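Local atomic coordinates of putative polyketide synthase (Streptomyces coelicolor, PDB entry 1U0M), a protein that catalyses the iterative condensation of five malonyl-CoA units and the cyclisation of the resulting pentaketide to 1,3,6,8-tetrahydroxynaphthalene, a melanin precursor. Residues I284-S289 with F301-L306. Residues are numbered along the deposited sequence; the frame is centred on the assembly and turned at random.
Sequences ILDDLS and FSRATL
Arg303 reaches across from helix 300-308 and lays its guanidinium group on Leu285 of helix 281-291. Its CB already lies 4.0 Å from Leu285 CD2. CG stands anti to the backbone N (chi1 -163°), and a bend at chi3 (-64°) then turns the head back over the leucine. NE and NH1 are each 4.0 Å from Leu285 CD2, CZ 3.5 Å. NH2 comes nearest, 3.2 Å from the same methyl, which sits under one face of the guanidinium, displaced from its middle toward NH2. Arginine suits this place because its flat, poorly hydrated face accepts a methyl of buried, branched Leu285 while its charge attracts an acid. Asp286 OD1 approaches obliquely, 3.7 Å from Arg303 NH2: a long salt bridge, leaving NH2 buried without a hydrogen-bonding partner. Replacing Arg303 with an alanine would probably open a gap over one side of Leu285 CD2 and leave Asp286 without this cationic neighbour. Ser302 is small enough for its CB to meet Leu285 CD2, and its OG hydrogen-bonds to Val277 O. Segments 284-289 and 301-306 run nearly antiparallel, their axes 11.5 Å apart, in the C-terminal half of the thiolase fold, beside strand 276-278; helix 315-326 packs against 300-308, and helix 251-263 against 281-291.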
# COMPACT_ATOMS: atom_id res chain seq x y z
N ILE A 284 -14.35 0.93 -22.66
CA ILE A 284 -13.29 1.86 -22.28
C ILE A 284 -12.03 1.61 -23.10
O ILE A 284 -11.28 2.54 -23.39
CB ILE A 284 -12.96 1.71 -20.78
CG1 ILE A 284 -14.19 2.03 -19.94
CG2 ILE A 284 -11.80 2.62 -20.41
CD1 ILE A 284 -14.00 1.80 -18.46
N LEU A 285 -11.82 0.36 -23.49
CA LEU A 285 -10.64 0.02 -24.28
C LEU A 285 -10.75 0.54 -25.70
O LEU A 285 -9.75 0.88 -26.32
CB LEU A 285 -10.45 -1.50 -24.30
CG LEU A 285 -9.08 -2.01 -24.74
CD1 LEU A 285 -8.02 -1.55 -23.76
CD2 LEU A 285 -9.09 -3.52 -24.83
N ASP A 286 -11.98 0.60 -26.22
CA ASP A 286 -12.21 1.09 -27.58
C ASP A 286 -12.15 2.60 -27.70
O ASP A 286 -11.93 3.13 -28.79
CB ASP A 286 -13.55 0.58 -28.11
CG ASP A 286 -13.44 -0.80 -28.71
OD1 ASP A 286 -12.54 -1.01 -29.54
OD2 ASP A 286 -14.26 -1.68 -28.35
N ASP A 287 -12.36 3.30 -26.59
CA ASP A 287 -12.29 4.75 -26.59
C ASP A 287 -10.81 5.10 -26.64
O ASP A 287 -10.43 6.21 -27.03
CB ASP A 287 -12.92 5.32 -25.32
CG ASP A 287 -14.44 5.23 -25.32
OD1 ASP A 287 -14.98 4.16 -25.67
OD2 ASP A 287 -15.09 6.24 -24.97
N LEU A 288 -9.98 4.14 -26.25
CA LEU A 288 -8.54 4.33 -26.25
C LEU A 288 -7.99 4.04 -27.65
O LEU A 288 -6.94 4.54 -28.03
CB LEU A 288 -7.89 3.40 -25.22
CG LEU A 288 -6.50 3.75 -24.69
CD1 LEU A 288 -5.45 3.49 -25.74
CD2 LEU A 288 -6.47 5.20 -24.24
N SER A 289 -8.72 3.23 -28.42
CA SER A 289 -8.31 2.88 -29.77
C SER A 289 -8.80 3.92 -30.77
O SER A 289 -8.70 3.73 -31.98
CB SER A 289 -8.86 1.51 -30.16
OG SER A 289 -10.28 1.50 -30.11
N PHE A 301 -4.50 -8.35 -26.89
CA PHE A 301 -4.12 -9.12 -25.71
C PHE A 301 -4.93 -8.73 -24.48
O PHE A 301 -5.34 -9.59 -23.70
CB PHE A 301 -2.63 -8.95 -25.45
CG PHE A 301 -1.77 -9.45 -26.57
CD1 PHE A 301 -1.48 -10.81 -26.69
CD2 PHE A 301 -1.28 -8.58 -27.54
CE1 PHE A 301 -0.74 -11.29 -27.76
CE2 PHE A 301 -0.54 -9.05 -28.62
CZ PHE A 301 -0.26 -10.41 -28.73
N SER A 302 -5.16 -7.44 -24.31
CA SER A 302 -5.93 -6.96 -23.18
C SER A 302 -7.34 -7.50 -23.31
O SER A 302 -7.87 -8.15 -22.40
CB SER A 302 -5.97 -5.43 -23.18
OG SER A 302 -4.68 -4.88 -23.38
N ARG A 303 -7.94 -7.25 -24.47
CA ARG A 303 -9.30 -7.70 -24.74
C ARG A 303 -9.43 -9.21 -24.59
O ARG A 303 -10.50 -9.72 -24.28
CB ARG A 303 -9.73 -7.26 -26.14
CG ARG A 303 -11.24 -7.33 -26.36
CD ARG A 303 -11.70 -6.61 -27.63
NE ARG A 303 -11.44 -5.17 -27.60
CZ ARG A 303 -10.29 -4.61 -27.96
NH1 ARG A 303 -9.28 -5.36 -28.37
NH2 ARG A 303 -10.14 -3.29 -27.88
N ALA A 304 -8.33 -9.93 -24.81
CA ALA A 304 -8.34 -11.39 -24.69
C ALA A 304 -8.48 -11.81 -23.22
O ALA A 304 -9.16 -12.80 -22.91
CB ALA A 304 -7.06 -11.96 -25.28
N THR A 305 -7.83 -11.08 -22.33
CA THR A 305 -7.89 -11.39 -20.90
C THR A 305 -9.31 -11.16 -20.40
O THR A 305 -9.88 -11.96 -19.66
CB THR A 305 -6.95 -10.49 -20.07
OG1 THR A 305 -5.60 -10.67 -20.52
CG2 THR A 305 -7.03 -10.82 -18.58
N LEU A 306 -9.90 -10.04 -20.83
CA LEU A 306 -11.24 -9.69 -20.40
C LEU A 306 -12.30 -10.66 -20.94
O LEU A 306 -13.26 -10.99 -20.25
CB LEU A 306 -11.55 -8.25 -20.82
CG LEU A 306 -10.47 -7.20 -20.50
CD1 LEU A 306 -10.93 -5.83 -21.00
CD2 LEU A 306 -10.20 -7.14 -19.01